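Local coordinates for protein putative eukaryotic translation initiation factor eIF-4E (Leishmania major, PDB 5WB5) that probably binds the methylated cap at the 5' end of messenger RNA, including the trypanosomatid cap 4 form, to start translation, at residues Leu29-Pro34 with Thr73-His78; His78-Gly83 with Gly166-Lys171. One frame throughout, in Å; residues are numbered along the deposited sequence.

How the interactions relate
Both contacts are antiparallel pairings within the curved sheet of the eIF4E fold, and strand 75-81 is their common member: interaction 1 joins it to strand 22-32, interaction 2 to strand 164-171 on its other edge. The centres lie about 10 Å apart, and His78 belongs to both. Ser75 and Tyr77, which alternate with the bonded Gln76 and His78 of interaction 1, turn their carbonyls to strand 164-171 in probable hydrogen bonds: Ser75 O is 2.9 Å from Lys171 N, and Tyr77 O 2.9 Å from Met169 N. Interaction 2 is buried near the middle of the chain, whereas interaction 1 is partly buried and within reach of a chain of another protein in the assembly.

Interaction 1 (Leu29-Pro34 with Thr73-His78); sequences LWYDSP and TSSQYH
In the antiparallel sheet of the eIF4E fold, the last residues of strand 22-32, Leu29 to Asp32, lie beside strand 75-81, and Trp30 and Asp32 form hydrogen-bonded pairs with His78 and Gln76. Trp30 N gives a bond to His78 O, and His78 N returns one to Trp30 O at 2.9 Å. The second pair is closed by Asp32 N to Gln76 O (3.0 Å) and by Gln76 N to Asp32 O.

Between them, Tyr31 and Tyr77 face the helical side, Tyr31 CD2 meeting Tyr77 CE1 obliquely. Leu29 CD1 lies 3.9 Å from Tyr77 CD1, while Tyr77 OH bonds to Lys66 O. With CG anti to the backbone N (chi1 166°), the Tyr31 ring leans along its own strand until its OH comes over Ser75 of the facing segment, whose OG donates to Tyr31 OH at 3.0 Å. An apolar side chain from a chain of another protein in the assembly packs on Tyr31.

On the reverse face, Trp30 CB rests against His78 CB, and Gln76 OE1 is hydrogen-bonded to Ser170 OG. The Asp32 carboxylate stands almost perpendicular to the imidazole, at 89°, and OD2 takes a weak bond at the ring edge from His78 NE2, 3.2 Å away.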
# COMPACT_ATOMS: atom_id res chain seq x y z
N LEU A 29 -6.01 4.49 -2.25
CA LEU A 29 -5.20 3.65 -3.12
C LEU A 29 -5.09 4.28 -4.50
O LEU A 29 -6.07 4.82 -5.03
CB LEU A 29 -5.80 2.24 -3.22
CG LEU A 29 -5.22 1.26 -4.25
CD1 LEU A 29 -3.84 0.78 -3.84
CD2 LEU A 29 -6.15 0.07 -4.45
N TRP A 30 -3.89 4.21 -5.08
CA TRP A 30 -3.60 4.75 -6.40
C TRP A 30 -2.83 3.70 -7.20
O TRP A 30 -2.17 2.83 -6.64
CB TRP A 30 -2.76 6.04 -6.32
CG TRP A 30 -3.18 7.01 -5.25
CD1 TRP A 30 -3.21 6.80 -3.90
CD2 TRP A 30 -3.58 8.37 -5.45
NE1 TRP A 30 -3.63 7.94 -3.25
CE2 TRP A 30 -3.86 8.92 -4.17
CE3 TRP A 30 -3.75 9.18 -6.57
CZ2 TRP A 30 -4.29 10.23 -4.00
CZ3 TRP A 30 -4.18 10.48 -6.40
CH2 TRP A 30 -4.44 11.00 -5.12
N TYR A 31 -2.92 3.82 -8.53
CA TYR A 31 -2.22 2.92 -9.45
C TYR A 31 -1.69 3.71 -10.63
O TYR A 31 -2.41 4.53 -11.20
CB TYR A 31 -3.15 1.82 -9.97
CG TYR A 31 -2.60 1.06 -11.16
CD1 TYR A 31 -2.82 1.51 -12.46
CD2 TYR A 31 -1.88 -0.11 -10.98
CE1 TYR A 31 -2.33 0.82 -13.54
CE2 TYR A 31 -1.38 -0.81 -12.06
CZ TYR A 31 -1.61 -0.35 -13.34
OH TYR A 31 -1.12 -1.05 -14.41
N ASP A 32 -0.43 3.47 -11.00
CA ASP A 32 0.10 4.12 -12.20
C ASP A 32 0.96 3.13 -12.98
O ASP A 32 1.41 2.11 -12.45
CB ASP A 32 0.91 5.39 -11.87
CG ASP A 32 2.18 5.12 -11.10
OD1 ASP A 32 2.59 3.95 -11.00
OD2 ASP A 32 2.79 6.09 -10.60
N SER A 33 1.16 3.45 -14.26
CA SER A 33 1.86 2.59 -15.21
C SER A 33 2.08 3.36 -16.52
O SER A 33 1.55 4.46 -16.68
CB SER A 33 1.07 1.31 -15.47
OG SER A 33 -0.12 1.58 -16.20
N PRO A 34 2.84 2.81 -17.47
CA PRO A 34 3.01 3.51 -18.75
C PRO A 34 1.70 3.84 -19.44
O PRO A 34 1.62 4.82 -20.18
CB PRO A 34 3.85 2.53 -19.58
CG PRO A 34 4.61 1.75 -18.56
CD PRO A 34 3.70 1.61 -17.38
N THR A 73 4.41 -5.26 -15.72
CA THR A 73 5.84 -5.14 -15.42
C THR A 73 6.18 -3.76 -14.88
O THR A 73 7.03 -3.63 -13.99
CB THR A 73 6.66 -5.45 -16.67
OG1 THR A 73 6.33 -6.75 -17.16
CG2 THR A 73 8.15 -5.40 -16.36
N SER A 74 5.56 -2.71 -15.42
CA SER A 74 5.82 -1.33 -15.00
C SER A 74 4.54 -0.78 -14.39
O SER A 74 3.74 -0.13 -15.07
CB SER A 74 6.29 -0.48 -16.16
OG SER A 74 7.50 -0.99 -16.69
N SER A 75 4.34 -1.05 -13.10
CA SER A 75 3.15 -0.60 -12.39
C SER A 75 3.53 -0.24 -10.96
O SER A 75 4.53 -0.72 -10.42
CB SER A 75 2.06 -1.68 -12.39
OG SER A 75 1.61 -1.95 -13.70
N GLN A 76 2.72 0.62 -10.34
CA GLN A 76 2.94 0.98 -8.95
C GLN A 76 1.61 1.16 -8.23
O GLN A 76 0.75 1.91 -8.70
CB GLN A 76 3.77 2.26 -8.81
CG GLN A 76 5.07 2.26 -9.60
CD GLN A 76 5.92 3.50 -9.36
OE1 GLN A 76 7.08 3.55 -9.77
NE2 GLN A 76 5.35 4.50 -8.68
N TYR A 77 1.47 0.46 -7.10
CA TYR A 77 0.43 0.70 -6.12
C TYR A 77 0.93 1.74 -5.12
O TYR A 77 2.04 1.61 -4.60
CB TYR A 77 0.06 -0.58 -5.36
CG TYR A 77 -0.84 -1.56 -6.07
CD1 TYR A 77 -1.99 -1.14 -6.75
CD2 TYR A 77 -0.56 -2.92 -6.06
CE1 TYR A 77 -2.81 -2.05 -7.39
CE2 TYR A 77 -1.37 -3.84 -6.70
CZ TYR A 77 -2.50 -3.39 -7.36
OH TYR A 77 -3.31 -4.30 -8.00
N HIS A 78 0.11 2.75 -4.85
CA HIS A 78 0.35 3.70 -3.78
C HIS A 78 -0.79 3.59 -2.79
O HIS A 78 -1.93 3.36 -3.18
CB HIS A 78 0.45 5.14 -4.31
CG HIS A 78 1.31 5.29 -5.52
ND1 HIS A 78 2.58 5.83 -5.47
CD2 HIS A 78 1.08 4.99 -6.82
CE1 HIS A 78 3.10 5.84 -6.69
NE2 HIS A 78 2.21 5.34 -7.52

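Interaction 2 (His78-Gly83 with Gly166-Lys171); sequences HFFQEG and GIVMSK
Strands 75-81 and 164-171 run antiparallel at the heart of the eIF4E sheet, where Phe79 and Ile167 make a hydrogen-bonded pair flanked by two non-hydrogen-bonded ones, His78 with Val168 and Phe80 with Gly166.

The backbone bonds are two. Phe79 N gives its hydrogen to Ile167 O, and Ile167 N donates to Phe79 O, each at 2.9 Å. His78 CA adds a CA-H...O contact to Ile167 O.

Side-chain packing differs between the two faces of the sheet. On the helix side, Phe79 CB meets Ile167 CG1 at 3.7 Å. Beyond CB the Phe79 ring leads away from strand 164-171, CG lying opposite the backbone N (chi1 -171°), and reaches Leu142 and Val146 of helix 133-147 as well as the nearly parallel ring of Trp27; Ile167 packs on Trp138 of the same helix. On the other face, His78 and Val168 lie side by side, the Val168 methyls beside the ND1 corner of the imidazole, with His78 ND1 3.7 Å from Val168 CG2. That methyl also touches the edge of the Phe80 ring, in its plane, at CE1 (3.5 Å). Pro86 packs against both His78 and Phe80, and Trp181 meets the Phe80 ring edge-to-face.

The remaining interaction is a CH-pi contact. Phe80 folds its ring across the neighbouring strand onto Gly166, where the absence of a side chain leaves room for the aromatic face: Gly166 CA sits 3.6 Å from the ring centroid, only 10° off the ring normal.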
# COMPACT_ATOMS: atom_id res chain seq x y z
N HIS A 78 0.11 2.75 -4.85
CA HIS A 78 0.35 3.70 -3.78
C HIS A 78 -0.79 3.59 -2.79
O HIS A 78 -1.93 3.36 -3.18
CB HIS A 78 0.45 5.14 -4.31
CG HIS A 78 1.31 5.29 -5.52
ND1 HIS A 78 2.58 5.83 -5.47
CD2 HIS A 78 1.08 4.99 -6.82
CE1 HIS A 78 3.10 5.84 -6.69
NE2 HIS A 78 2.21 5.34 -7.52
N PHE A 79 -0.49 3.75 -1.51
CA PHE A 79 -1.49 3.62 -0.45
C PHE A 79 -1.13 4.65 0.61
O PHE A 79 -0.20 4.43 1.39
CB PHE A 79 -1.51 2.20 0.11
CG PHE A 79 -2.65 1.93 1.04
CD1 PHE A 79 -3.93 1.72 0.55
CD2 PHE A 79 -2.44 1.85 2.41
CE1 PHE A 79 -4.98 1.46 1.41
CE2 PHE A 79 -3.48 1.59 3.27
CZ PHE A 79 -4.75 1.39 2.77
N PHE A 80 -1.85 5.77 0.63
CA PHE A 80 -1.46 6.91 1.45
C PHE A 80 -2.64 7.43 2.25
O PHE A 80 -3.79 7.29 1.84
CB PHE A 80 -0.89 8.05 0.59
CG PHE A 80 0.56 7.89 0.25
CD1 PHE A 80 0.97 6.87 -0.59
CD2 PHE A 80 1.51 8.75 0.78
CE1 PHE A 80 2.31 6.71 -0.90
CE2 PHE A 80 2.85 8.59 0.48
CZ PHE A 80 3.25 7.57 -0.36
N GLN A 81 -2.34 8.04 3.40
CA GLN A 81 -3.40 8.64 4.20
C GLN A 81 -4.24 9.58 3.35
O GLN A 81 -3.73 10.23 2.42
CB GLN A 81 -2.81 9.39 5.40
CG GLN A 81 -3.84 10.21 6.17
CD GLN A 81 -3.32 10.73 7.49
OE1 GLN A 81 -2.21 10.39 7.91
NE2 GLN A 81 -4.12 11.55 8.17
N GLU A 82 -5.53 9.64 3.65
CA GLU A 82 -6.42 10.51 2.89
C GLU A 82 -5.97 11.96 3.02
O GLU A 82 -5.57 12.42 4.09
CB GLU A 82 -7.86 10.36 3.38
CG GLU A 82 -8.88 10.99 2.45
CD GLU A 82 -10.31 10.69 2.87
OE1 GLU A 82 -10.54 10.41 4.06
OE2 GLU A 82 -11.21 10.74 2.00
N GLY A 83 -6.05 12.69 1.91
CA GLY A 83 -5.55 14.04 1.87
C GLY A 83 -4.04 14.14 1.78
O GLY A 83 -3.48 15.20 2.08
N GLY A 166 2.46 6.89 4.09
CA GLY A 166 1.97 5.97 3.08
C GLY A 166 2.97 4.89 2.76
O GLY A 166 4.01 4.77 3.39
N ILE A 167 2.62 4.08 1.75
CA ILE A 167 3.47 3.00 1.26
C ILE A 167 3.29 2.90 -0.25
O ILE A 167 2.29 3.33 -0.82
CB ILE A 167 3.17 1.64 1.92
CG1 ILE A 167 1.71 1.24 1.70
CG2 ILE A 167 3.49 1.68 3.41
CD1 ILE A 167 1.39 -0.18 2.13
N VAL A 168 4.29 2.29 -0.89
CA VAL A 168 4.33 2.17 -2.34
C VAL A 168 4.94 0.82 -2.70
O VAL A 168 6.03 0.49 -2.22
CB VAL A 168 5.13 3.31 -3.01
CG1 VAL A 168 5.12 3.17 -4.53
CG2 VAL A 168 4.58 4.68 -2.60
N MET A 169 4.24 0.06 -3.52
CA MET A 169 4.79 -1.13 -4.15
C MET A 169 5.04 -0.80 -5.62
O MET A 169 4.17 -0.22 -6.28
CB MET A 169 3.83 -2.33 -4.01
CG MET A 169 4.27 -3.56 -4.78
SD MET A 169 5.91 -4.13 -4.27
CE MET A 169 5.50 -5.07 -2.81
N SER A 170 6.22 -1.16 -6.12
CA SER A 170 6.63 -0.80 -7.47
C SER A 170 7.15 -2.04 -8.17
O SER A 170 8.22 -2.56 -7.82
CB SER A 170 7.70 0.29 -7.43
OG SER A 170 7.92 0.84 -8.72
N LYS A 171 6.40 -2.52 -9.16
CA LYS A 171 6.81 -3.66 -9.96
C LYS A 171 7.84 -3.19 -10.99
O LYS A 171 7.53 -2.37 -11.85
CB LYS A 171 5.60 -4.27 -10.65
CG LYS A 171 5.81 -5.66 -11.22
CD LYS A 171 5.59 -6.73 -10.17
CE LYS A 171 5.64 -8.12 -10.79
NZ LYS A 171 4.47 -8.38 -11.67